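Local coordinates for Serine/threonine protein kinase (Mycobacterium tuberculosis, PDB 4ESQ), which probably phosphorylates proteins on serine and threonine with ATP as a receptor kinase, of which this chain is the extracellular sensor domain, at residues A[138-143]-A[158-163]; A[88-93]-A[163-168]; A[109-114]-A[132-137]. All coordinates share one frame; numbering follows the deposited sequence.

Contact 1 (A[138-143]-A[158-163]); sequences PPTITV and AMSVAN
I141 and M159 are paired across two antiparallel strands, their side chains side by side and pointing the same way; CG1 of I141 comes within 3.9 Å of CB of M159. Further out they diverge: the methionine keeps CG anti to its own N (chi1 178°), which carries the chain away from I141 towards F102 and S106 of helix 96-111, and it bends only at its last torsion, while I141 meets W110 of the same helix. Beneath them the backbones exchange a pair of nearly straight bonds, I141 N to M159 O and M159 N to I141 O, both 2.9 Å. On the other face CG2 of T142 lies against CB of A158 at 3.7 Å. Here too the hydroxyls of T140 and S160 meet tip to tip, OG1 to OG 2.7 Å, a side-chain link just where the backbone pairing stops. At the open end P139, entered through a cis peptide bond, lays CB on CG1 of V161 at 3.7 Å. Helix 179-192 covers A158 and S160, so the two faces pack on different helices. This is the antiparallel beta hairpin of strands 141-147 and 154-162, set within the central sheet of the PknH sensor domain.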
ATOM      1  N   PRO A 138     -16.464  -1.528  -2.112  1.00 20.47           N
ATOM      2  CA  PRO A 138     -16.359  -0.546  -1.028  1.00 19.60           C
ATOM      3  C   PRO A 138     -16.129  -1.205   0.330  1.00 18.64           C
ATOM      4  O   PRO A 138     -16.681  -2.276   0.616  1.00 17.28           O
ATOM      5  CB  PRO A 138     -17.715   0.163  -1.070  1.00 24.56           C
ATOM      6  CG  PRO A 138     -18.130   0.065  -2.494  1.00 23.25           C
ATOM      7  CD  PRO A 138     -17.612  -1.258  -2.994  1.00 21.83           C
ATOM      8  N   PRO A 139     -15.302  -0.576   1.171  1.00 16.11           N
ATOM      9  CA  PRO A 139     -14.583   0.674   0.924  1.00 14.87           C
ATOM     10  C   PRO A 139     -13.161   0.412   0.445  1.00 17.13           C
ATOM     11  O   PRO A 139     -12.265   1.210   0.714  1.00 19.60           O
ATOM     12  CB  PRO A 139     -14.531   1.290   2.316  1.00 15.34           C
ATOM     13  CG  PRO A 139     -14.376   0.120   3.206  1.00 15.48           C
ATOM     14  CD  PRO A 139     -15.131  -1.028   2.563  1.00 16.78           C
ATOM     15  N   THR A 140     -12.951  -0.706  -0.231  1.00 15.60           N
ATOM     16  CA  THR A 140     -11.602  -1.108  -0.629  1.00 16.95           C
ATOM     17  C   THR A 140     -11.380  -0.817  -2.101  1.00 17.00           C
ATOM     18  O   THR A 140     -12.278  -1.007  -2.927  1.00 17.77           O
ATOM     19  CB  THR A 140     -11.364  -2.620  -0.382  1.00 17.01           C
ATOM     20  OG1 THR A 140     -11.536  -2.922   1.008  1.00 18.10           O
ATOM     21  CG2 THR A 140      -9.952  -3.032  -0.813  1.00 17.36           C
ATOM     22  N   ILE A 141     -10.184  -0.351  -2.433  1.00 11.64           N
ATOM     23  CA  ILE A 141      -9.787  -0.234  -3.827  1.00 11.43           C
ATOM     24  C   ILE A 141      -8.493  -1.019  -4.063  1.00 11.92           C
ATOM     25  O   ILE A 141      -7.621  -1.070  -3.197  1.00 12.54           O
ATOM     26  CB  ILE A 141      -9.586   1.236  -4.248  1.00 11.39           C
ATOM     27  CG1 ILE A 141      -8.607   1.924  -3.299  1.00 10.82           C
ATOM     28  CG2 ILE A 141     -10.929   1.981  -4.311  1.00 13.06           C
ATOM     29  CD1 ILE A 141      -8.302   3.365  -3.676  1.00 13.55           C
ATOM     30  N   THR A 142      -8.369  -1.629  -5.238  1.00 14.01           N
ATOM     31  CA  THR A 142      -7.132  -2.305  -5.610  1.00  9.50           C
ATOM     32  C   THR A 142      -6.806  -2.008  -7.064  1.00  9.84           C
ATOM     33  O   THR A 142      -7.692  -1.703  -7.863  1.00 11.71           O
ATOM     34  CB  THR A 142      -7.207  -3.842  -5.447  1.00 14.90           C
ATOM     35  OG1 THR A 142      -8.182  -4.377  -6.351  1.00 14.92           O
ATOM     36  CG2 THR A 142      -7.565  -4.231  -4.012  1.00 16.08           C
ATOM     37  N   VAL A 143      -5.533  -2.105  -7.405  1.00 12.06           N
ATOM     38  CA  VAL A 143      -5.120  -1.994  -8.798  1.00 12.63           C
ATOM     39  C   VAL A 143      -3.793  -2.710  -8.957  1.00 12.60           C
ATOM     40  O   VAL A 143      -2.949  -2.660  -8.062  1.00 14.21           O
ATOM     41  CB  VAL A 143      -5.016  -0.510  -9.276  1.00 11.11           C
ATOM     42  CG1 VAL A 143      -3.890   0.220  -8.549  1.00 13.53           C
ATOM     43  CG2 VAL A 143      -4.804  -0.443 -10.798  1.00 13.30           C
ATOM     44  N   ALA A 158      -3.410  -2.042  -2.680  1.00 10.04           N
ATOM     45  CA  ALA A 158      -4.727  -2.135  -2.060  1.00 10.64           C
ATOM     46  C   ALA A 158      -4.835  -1.077  -0.984  1.00 10.19           C
ATOM     47  O   ALA A 158      -3.892  -0.852  -0.224  1.00 12.78           O
ATOM     48  CB  ALA A 158      -4.954  -3.511  -1.464  1.00 12.18           C
ATOM     49  N   MET A 159      -5.987  -0.424  -0.924  1.00  9.86           N
ATOM     50  CA  MET A 159      -6.251   0.523   0.150  1.00  9.70           C
ATOM     51  C   MET A 159      -7.642   0.272   0.681  1.00 12.38           C
ATOM     52  O   MET A 159      -8.573   0.016  -0.084  1.00 12.51           O
ATOM     53  CB  MET A 159      -6.139   1.970  -0.341  1.00 10.84           C
ATOM     54  CG  MET A 159      -6.452   3.010   0.732  1.00 11.17           C
ATOM     55  SD  MET A 159      -6.207   4.706   0.152  1.00 14.62           S
ATOM     56  CE  MET A 159      -4.429   4.724  -0.080  1.00 17.03           C
ATOM     57  N   SER A 160      -7.774   0.331   1.996  1.00  9.96           N
ATOM     58  CA  SER A 160      -9.085   0.218   2.618  1.00 11.67           C
ATOM     59  C   SER A 160      -9.121   1.110   3.848  1.00 11.56           C
ATOM     60  O   SER A 160      -8.133   1.775   4.189  1.00 10.73           O
ATOM     61  CB  SER A 160      -9.392  -1.237   2.987  1.00 14.11           C
ATOM     62  OG  SER A 160     -10.798  -1.442   3.165  1.00 14.38           O
ATOM     63  N   VAL A 161     -10.268   1.132   4.513  1.00 11.85           N
ATOM     64  CA  VAL A 161     -10.426   1.923   5.717  1.00 10.52           C
ATOM     65  C   VAL A 161     -11.348   1.172   6.653  1.00 11.77           C
ATOM     66  O   VAL A 161     -12.320   0.548   6.215  1.00 13.92           O
ATOM     67  CB  VAL A 161     -10.993   3.320   5.410  1.00 12.27           C
ATOM     68  CG1 VAL A 161     -12.158   3.218   4.429  1.00 15.58           C
ATOM     69  CG2 VAL A 161     -11.416   4.037   6.693  1.00 14.57           C
ATOM     70  N   ALA A 162     -11.013   1.207   7.934  1.00 13.30           N
ATOM     71  CA  ALA A 162     -11.887   0.696   8.981  1.00 12.59           C
ATOM     72  C   ALA A 162     -11.700   1.621  10.175  1.00 14.50           C
ATOM     73  O   ALA A 162     -10.573   1.998  10.495  1.00 11.71           O
ATOM     74  CB  ALA A 162     -11.520  -0.719   9.341  1.00 13.64           C
ATOM     75  N   ASN A 163     -12.796   2.003  10.824  1.00 14.20           N
ATOM     76  CA  ASN A 163     -12.705   2.966  11.916  1.00 12.60           C
ATOM     77  C   ASN A 163     -11.967   4.207  11.407  1.00 14.97           C
ATOM     78  O   ASN A 163     -12.286   4.710  10.331  1.00 15.03           O
ATOM     79  CB  ASN A 163     -11.995   2.348  13.129  1.00 13.24           C
ATOM     80  CG  ASN A 163     -12.417   2.984  14.445  1.00 18.13           C
ATOM     81  OD1 ASN A 163     -12.909   4.115  14.472  1.00 15.13           O
ATOM     82  ND2 ASN A 163     -12.210   2.261  15.548  1.00 13.51           N
TER

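Contact 2 (A[88-93]-A[163-168]); sequences QAVVAF and NNVVVD
V90 meets V165 and V167 on one face of the paired strands, while V91, V166 and F93 gather on the other. The V90 and V165 side chains cross at a slant, CB of V90 lying 3.8 Å from CG1 of V165, a methyl placed anti to its own backbone N (chi1 176°). CG1 of V90 approaches CG2 of V167 more loosely, at 4.3 Å, and I187 of helix 179-192 covers both residues. On the opposite face CG2 of V166 approaches the F93 ring obliquely, 3.4 Å from CE1, and A99 of helix 96-111 packs against both side chains. Around this apolar centre runs the backbone ladder. V91 and V166 form a hydrogen-bonded pair with both N-to-O distances 2.8 Å and each donor in the carbonyl plane of its acceptor; between A89 and D168 the bonds are tilted, and that from A89 N to D168 O is bent to 134°. The polar edges follow. At one, N164 O accepts a bond from F93 N and lies at the edge of the F93 ring, while N164 ND2 returns a bond to F93 O at 2.9 Å, the acceptor lying almost in the plane of the N164 amide. OD1 of that amide accepts a bond from V5 N, and the two bonds together fix its rotation. At the other edge the buried carboxylate of D168 is held by R157, Y62 and the backbone N of S57. Two neighbouring antiparallel strands, distant in sequence, are thus joined in the middle of a sheet flanked by helices on both faces, the core of this sensor domain.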
ATOM      1  N   GLN A  88       3.468  -2.837   3.811  1.00  9.40           N
ATOM      2  CA  GLN A  88       2.171  -2.723   4.469  1.00 10.26           C
ATOM      3  C   GLN A  88       2.220  -1.581   5.457  1.00 10.98           C
ATOM      4  O   GLN A  88       3.183  -1.442   6.200  1.00 11.36           O
ATOM      5  CB  GLN A  88       1.793  -4.023   5.195  1.00 11.23           C
ATOM      6  CG  GLN A  88       2.917  -4.617   6.029  1.00  9.35           C
ATOM      7  CD  GLN A  88       2.422  -5.670   7.015  1.00 12.72           C
ATOM      8  OE1 GLN A  88       1.240  -5.734   7.344  1.00 11.35           O
ATOM      9  NE2 GLN A  88       3.341  -6.477   7.511  1.00 10.59           N
ATOM     10  N   ALA A  89       1.183  -0.754   5.454  1.00  9.77           N
ATOM     11  CA  ALA A  89       1.137   0.384   6.360  1.00 10.11           C
ATOM     12  C   ALA A  89      -0.282   0.660   6.819  1.00 12.76           C
ATOM     13  O   ALA A  89      -1.247   0.405   6.092  1.00 10.27           O
ATOM     14  CB  ALA A  89       1.703   1.616   5.680  1.00  9.37           C
ATOM     15  N   VAL A  90      -0.389   1.191   8.034  1.00 10.05           N
ATOM     16  CA  VAL A  90      -1.652   1.695   8.554  1.00 10.07           C
ATOM     17  C   VAL A  90      -1.478   3.151   8.957  1.00 12.41           C
ATOM     18  O   VAL A  90      -0.437   3.555   9.487  1.00 10.72           O
ATOM     19  CB  VAL A  90      -2.157   0.870   9.735  1.00 10.05           C
ATOM     20  CG1 VAL A  90      -2.709  -0.457   9.225  1.00 11.72           C
ATOM     21  CG2 VAL A  90      -1.030   0.632  10.738  1.00  9.77           C
ATOM     22  N   VAL A  91      -2.506   3.941   8.699  1.00 10.45           N
ATOM     23  CA  VAL A  91      -2.413   5.374   8.911  1.00  9.70           C
ATOM     24  C   VAL A  91      -3.593   5.809   9.767  1.00 11.52           C
ATOM     25  O   VAL A  91      -4.747   5.539   9.418  1.00 13.24           O
ATOM     26  CB  VAL A  91      -2.418   6.141   7.575  1.00 10.20           C
ATOM     27  CG1 VAL A  91      -2.297   7.639   7.827  1.00 12.22           C
ATOM     28  CG2 VAL A  91      -1.284   5.642   6.655  1.00 12.97           C
ATOM     29  N   ALA A  92      -3.304   6.461  10.889  1.00 11.05           N
ATOM     30  CA  ALA A  92      -4.354   6.919  11.798  1.00 11.44           C
ATOM     31  C   ALA A  92      -4.806   8.318  11.423  1.00 12.81           C
ATOM     32  O   ALA A  92      -3.996   9.157  11.040  1.00 14.25           O
ATOM     33  CB  ALA A  92      -3.866   6.905  13.235  1.00 13.26           C
ATOM     34  N   PHE A  93      -6.109   8.548  11.545  1.00 11.47           N
ATOM     35  CA  PHE A  93      -6.708   9.861  11.354  1.00  9.88           C
ATOM     36  C   PHE A  93      -7.507  10.178  12.610  1.00 13.74           C
ATOM     37  O   PHE A  93      -7.797   9.291  13.394  1.00 13.56           O
ATOM     38  CB  PHE A  93      -7.635   9.840  10.144  1.00 10.19           C
ATOM     39  CG  PHE A  93      -6.910   9.780   8.831  1.00 10.07           C
ATOM     40  CD1 PHE A  93      -6.427   8.576   8.339  1.00 12.89           C
ATOM     41  CD2 PHE A  93      -6.719  10.934   8.090  1.00 11.95           C
ATOM     42  CE1 PHE A  93      -5.759   8.526   7.123  1.00 11.43           C
ATOM     43  CE2 PHE A  93      -6.050  10.894   6.877  1.00 11.95           C
ATOM     44  CZ  PHE A  93      -5.567   9.681   6.392  1.00 12.80           C
ATOM     45  N   ASN A 163     -12.796   2.003  10.824  1.00 14.20           N
ATOM     46  CA  ASN A 163     -12.705   2.966  11.916  1.00 12.60           C
ATOM     47  C   ASN A 163     -11.967   4.207  11.407  1.00 14.97           C
ATOM     48  O   ASN A 163     -12.286   4.710  10.331  1.00 15.03           O
ATOM     49  CB  ASN A 163     -11.995   2.348  13.129  1.00 13.24           C
ATOM     50  CG  ASN A 163     -12.417   2.984  14.445  1.00 18.13           C
ATOM     51  OD1 ASN A 163     -12.909   4.115  14.472  1.00 15.13           O
ATOM     52  ND2 ASN A 163     -12.210   2.261  15.548  1.00 13.51           N
ATOM     53  N   ASN A 164     -10.990   4.694  12.174  1.00 13.22           N
ATOM     54  CA  ASN A 164     -10.229   5.883  11.796  1.00 15.22           C
ATOM     55  C   ASN A 164      -8.898   5.539  11.132  1.00 13.56           C
ATOM     56  O   ASN A 164      -7.987   6.373  11.092  1.00 12.68           O
ATOM     57  CB  ASN A 164      -9.941   6.745  13.027  1.00 15.30           C
ATOM     58  CG  ASN A 164      -9.135   6.001  14.069  1.00 15.94           C
ATOM     59  OD1 ASN A 164      -9.421   4.844  14.378  1.00 15.63           O
ATOM     60  ND2 ASN A 164      -8.109   6.652  14.603  1.00 13.60           N
ATOM     61  N   VAL A 165      -8.780   4.316  10.623  1.00 11.38           N
ATOM     62  CA  VAL A 165      -7.491   3.837  10.126  1.00 12.66           C
ATOM     63  C   VAL A 165      -7.554   3.509   8.643  1.00 11.51           C
ATOM     64  O   VAL A 165      -8.431   2.772   8.204  1.00 13.70           O
ATOM     65  CB  VAL A 165      -7.029   2.572  10.883  1.00 11.56           C
ATOM     66  CG1 VAL A 165      -5.715   2.019  10.299  1.00 13.01           C
ATOM     67  CG2 VAL A 165      -6.876   2.867  12.358  1.00 12.61           C
ATOM     68  N   VAL A 166      -6.622   4.067   7.878  1.00 10.69           N
ATOM     69  CA  VAL A 166      -6.461   3.706   6.476  1.00 11.60           C
ATOM     70  C   VAL A 166      -5.401   2.613   6.334  1.00 10.81           C
ATOM     71  O   VAL A 166      -4.339   2.679   6.947  1.00 11.28           O
ATOM     72  CB  VAL A 166      -6.064   4.922   5.624  1.00 12.10           C
ATOM     73  CG1 VAL A 166      -5.649   4.463   4.213  1.00 12.18           C
ATOM     74  CG2 VAL A 166      -7.218   5.922   5.565  1.00 12.57           C
ATOM     75  N   VAL A 167      -5.716   1.601   5.545  1.00 11.13           N
ATOM     76  CA  VAL A 167      -4.830   0.469   5.336  1.00  8.95           C
ATOM     77  C   VAL A 167      -4.259   0.645   3.934  1.00  9.08           C
ATOM     78  O   VAL A 167      -5.010   0.820   2.980  1.00 11.68           O
ATOM     79  CB  VAL A 167      -5.622  -0.835   5.447  1.00  9.81           C
ATOM     80  CG1 VAL A 167      -4.730  -2.046   5.201  1.00 11.53           C
ATOM     81  CG2 VAL A 167      -6.259  -0.913   6.826  1.00 12.12           C
ATOM     82  N   ASP A 168      -2.933   0.626   3.813  1.00  9.21           N
ATOM     83  CA  ASP A 168      -2.282   1.004   2.561  1.00 12.13           C
ATOM     84  C   ASP A 168      -1.207  -0.019   2.241  1.00 11.75           C
ATOM     85  O   ASP A 168      -0.181  -0.063   2.919  1.00 12.03           O
ATOM     86  CB  ASP A 168      -1.657   2.397   2.731  1.00 13.32           C
ATOM     87  CG  ASP A 168      -1.380   3.098   1.414  1.00 15.08           C
ATOM     88  OD1 ASP A 168      -1.620   2.500   0.351  1.00 15.78           O
ATOM     89  OD2 ASP A 168      -0.915   4.265   1.454  1.00 14.73           O
TER

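Contact 3 (A[109-114]-A[132-137]); sequences KWKNCA and ADVKGS
V134 reaches W110 through a single branch, CG2, whose tip lies 3.8 Å from CB of the tryptophan and 3.6 Å from W110 O. The valine holds CG1 anti to its own N (chi1 173°), which leaves CG2 anti to the carbonyl carbon and directed into the bend of the chain between W110 and A114. There the same methyl also comes to 4.2 Å from CG of K111 and 4.2 Å from CB of A114, so one branch is shared by three residues. CG1 instead packs near the backbone O of T142. The carbonyl beside the methyl is already engaged, since W110 O accepts C113 N at 2.9 Å and, more weakly, A114 N; V134 therefore adds an apolar touch to an oxygen whose hydrogen bonds come from its own turn. The indole of W110 takes no share in gripping V134: with chi1 near -66° the ring swings off towards the sheet, and of the side chain only CB meets V134. K111 is extended beyond its first torsion and offers only the root of its chain. At the far end CA of A114 makes a C-H...O contact with A132 O at 3.4 Å, and D133, though its CB sets off away from A114, turns its carboxylate back until OD1 stands 4.0 Å from CB of A114. Helix 96-111 is thereby joined to the loop between strands 125-131 and 141-147, with W110 packed on I141, V143 and M159 of the sheet and C113 tied by a disulfide to C50 beside helix 51-54.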
ATOM      1  N   LYS A 109      -8.160   9.480  -7.724  1.00 12.76           N
ATOM      2  CA  LYS A 109      -6.869   9.565  -8.376  1.00 14.87           C
ATOM      3  C   LYS A 109      -6.541   8.264  -9.097  1.00 15.82           C
ATOM      4  O   LYS A 109      -6.070   8.290 -10.234  1.00 15.95           O
ATOM      5  CB  LYS A 109      -5.767   9.935  -7.382  1.00 14.71           C
ATOM      6  CG  LYS A 109      -5.929  11.357  -6.813  1.00 14.47           C
ATOM      7  CD  LYS A 109      -4.813  11.706  -5.841  1.00 15.43           C
ATOM      8  CE  LYS A 109      -4.849  13.188  -5.481  1.00 17.09           C
ATOM      9  NZ  LYS A 109      -3.755  13.561  -4.532  1.00 17.72           N
ATOM     10  N   TRP A 110      -6.796   7.122  -8.455  1.00 12.52           N
ATOM     11  CA  TRP A 110      -6.408   5.859  -9.079  1.00 11.47           C
ATOM     12  C   TRP A 110      -7.188   5.613 -10.365  1.00 15.63           C
ATOM     13  O   TRP A 110      -6.670   5.009 -11.310  1.00 15.63           O
ATOM     14  CB  TRP A 110      -6.591   4.672  -8.133  1.00 11.19           C
ATOM     15  CG  TRP A 110      -5.707   4.653  -6.923  1.00 13.54           C
ATOM     16  CD1 TRP A 110      -4.972   5.695  -6.405  1.00 11.70           C
ATOM     17  CD2 TRP A 110      -5.483   3.532  -6.054  1.00 12.63           C
ATOM     18  NE1 TRP A 110      -4.304   5.277  -5.269  1.00 13.79           N
ATOM     19  CE2 TRP A 110      -4.596   3.957  -5.037  1.00 13.60           C
ATOM     20  CE3 TRP A 110      -5.922   2.204  -6.054  1.00 11.95           C
ATOM     21  CZ2 TRP A 110      -4.159   3.102  -4.021  1.00 13.39           C
ATOM     22  CZ3 TRP A 110      -5.487   1.357  -5.044  1.00 15.08           C
ATOM     23  CH2 TRP A 110      -4.622   1.811  -4.037  1.00 13.07           C
ATOM     24  N   LYS A 111      -8.436   6.066 -10.397  1.00 14.29           N
ATOM     25  CA  LYS A 111      -9.292   5.835 -11.562  1.00 12.84           C
ATOM     26  C   LYS A 111      -8.794   6.578 -12.801  1.00 19.35           C
ATOM     27  O   LYS A 111      -9.066   6.164 -13.927  1.00 18.01           O
ATOM     28  CB  LYS A 111     -10.744   6.184 -11.249  1.00 16.41           C
ATOM     29  CG  LYS A 111     -11.382   5.160 -10.318  1.00 25.77           C
ATOM     30  CD  LYS A 111     -12.812   5.511  -9.950  1.00 27.65           C
ATOM     31  CE  LYS A 111     -13.329   4.551  -8.880  1.00 35.15           C
ATOM     32  NZ  LYS A 111     -14.610   5.023  -8.273  1.00 46.17           N
ATOM     33  N   ASN A 112      -8.062   7.667 -12.576  1.00 17.51           N
ATOM     34  CA  ASN A 112      -7.458   8.426 -13.662  1.00 15.67           C
ATOM     35  C   ASN A 112      -6.120   7.838 -14.105  1.00 18.50           C
ATOM     36  O   ASN A 112      -5.545   8.268 -15.113  1.00 18.75           O
ATOM     37  CB  ASN A 112      -7.284   9.893 -13.262  1.00 18.35           C
ATOM     38  CG  ASN A 112      -8.604  10.639 -13.199  1.00 21.39           C
ATOM     39  OD1 ASN A 112      -9.510  10.396 -14.001  1.00 24.22           O
ATOM     40  ND2 ASN A 112      -8.718  11.557 -12.246  1.00 27.12           N
ATOM     41  N   CYS A 113      -5.623   6.864 -13.345  1.00 13.15           N
ATOM     42  CA  CYS A 113      -4.403   6.154 -13.710  1.00 15.81           C
ATOM     43  C   CYS A 113      -4.707   4.833 -14.411  1.00 17.70           C
ATOM     44  O   CYS A 113      -3.860   4.301 -15.133  1.00 15.78           O
ATOM     45  CB  CYS A 113      -3.554   5.893 -12.462  1.00 19.21           C
ATOM     46  SG  CYS A 113      -3.131   7.407 -11.580  1.00 18.76           S
ATOM     47  N   ALA A 114      -5.917   4.315 -14.196  1.00 15.13           N
ATOM     48  CA  ALA A 114      -6.315   3.006 -14.717  1.00 16.55           C
ATOM     49  C   ALA A 114      -6.126   2.888 -16.223  1.00 15.51           C
ATOM     50  O   ALA A 114      -6.473   3.799 -16.969  1.00 14.56           O
ATOM     51  CB  ALA A 114      -7.767   2.721 -14.359  1.00 13.62           C
ATOM     52  N   ALA A 132      -3.603  -1.719 -14.542  1.00 15.12           N
ATOM     53  CA  ALA A 132      -4.832  -2.379 -14.967  1.00 16.45           C
ATOM     54  C   ALA A 132      -6.013  -1.503 -14.557  1.00 15.03           C
ATOM     55  O   ALA A 132      -5.844  -0.315 -14.267  1.00 13.67           O
ATOM     56  CB  ALA A 132      -4.929  -3.758 -14.337  1.00 16.70           C
ATOM     57  N   ASP A 133      -7.212  -2.070 -14.521  1.00 16.17           N
ATOM     58  CA  ASP A 133      -8.355  -1.305 -14.038  1.00 17.47           C
ATOM     59  C   ASP A 133      -8.443  -1.355 -12.510  1.00 14.91           C
ATOM     60  O   ASP A 133      -7.949  -2.282 -11.872  1.00 15.92           O
ATOM     61  CB  ASP A 133      -9.663  -1.782 -14.680  1.00 17.66           C
ATOM     62  CG  ASP A 133      -9.878  -1.203 -16.074  1.00 32.79           C
ATOM     63  OD1 ASP A 133      -9.084  -0.332 -16.500  1.00 29.97           O
ATOM     64  OD2 ASP A 133     -10.851  -1.608 -16.743  1.00 41.44           O
ATOM     65  N   VAL A 134      -9.043  -0.327 -11.927  1.00 11.83           N
ATOM     66  CA  VAL A 134      -9.246  -0.298 -10.491  1.00 14.96           C
ATOM     67  C   VAL A 134     -10.358  -1.269 -10.123  1.00 16.10           C
ATOM     68  O   VAL A 134     -11.433  -1.268 -10.730  1.00 16.70           O
ATOM     69  CB  VAL A 134      -9.611   1.119  -9.990  1.00 16.39           C
ATOM     70  CG1 VAL A 134      -9.972   1.076  -8.518  1.00 16.52           C
ATOM     71  CG2 VAL A 134      -8.458   2.081 -10.227  1.00 15.73           C
ATOM     72  N   LYS A 135     -10.080  -2.120  -9.145  1.00 13.54           N
ATOM     73  CA  LYS A 135     -11.045  -3.119  -8.704  1.00 13.79           C
ATOM     74  C   LYS A 135     -11.338  -2.972  -7.224  1.00 19.70           C
ATOM     75  O   LYS A 135     -11.009  -1.951  -6.614  1.00 14.78           O
ATOM     76  CB  LYS A 135     -10.547  -4.531  -9.017  1.00 15.18           C
ATOM     77  CG  LYS A 135     -10.463  -4.813 -10.508  1.00 17.78           C
ATOM     78  CD  LYS A 135     -10.046  -6.249 -10.786  1.00 22.48           C
ATOM     79  CE  LYS A 135     -10.171  -6.563 -12.266  1.00 29.77           C
ATOM     80  NZ  LYS A 135      -9.764  -7.965 -12.562  1.00 33.41           N
ATOM     81  N   GLY A 136     -11.962  -3.997  -6.655  1.00 22.16           N
ATOM     82  CA  GLY A 136     -12.342  -3.971  -5.256  1.00 21.31           C
ATOM     83  C   GLY A 136     -13.792  -3.559  -5.080  1.00 21.27           C
ATOM     84  O   GLY A 136     -14.431  -3.072  -6.012  1.00 26.97           O
ATOM     85  N   SER A 137     -14.301  -3.751  -3.869  1.00 22.82           N
ATOM     86  CA  SER A 137     -15.662  -3.363  -3.512  1.00 20.43           C
ATOM     87  C   SER A 137     -15.579  -2.521  -2.240  1.00 17.63           C
ATOM     88  O   SER A 137     -14.716  -2.757  -1.397  1.00 19.15           O
ATOM     89  CB  SER A 137     -16.523  -4.610  -3.292  1.00 28.47           C
ATOM     90  OG  SER A 137     -17.853  -4.282  -2.932  1.00 27.50           O
TER

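Contact 2 opens first along the chain, at 88-93, and is the last to close, at 163-168, pairing strand 84-92 with 165-173; the other two form within this long excursion. From the last residues of helix 96-111, contact 3 closes a loop of 17 residues holding strands 117-122 and 125-131, and joins that helix to the loop before strand 141-147. Contact 1 follows in series, pairing 141-147 with 154-162 in the same sheet as contact 2, to which N163 hands the chain on. Contacts 1 and 2 also join laterally, S160 O lying 2.8 Å from V167 N, and contact 1 meets contact 3 through T142 O and K135 N at 2.7 Å. Contacts 2 and 3 do not touch.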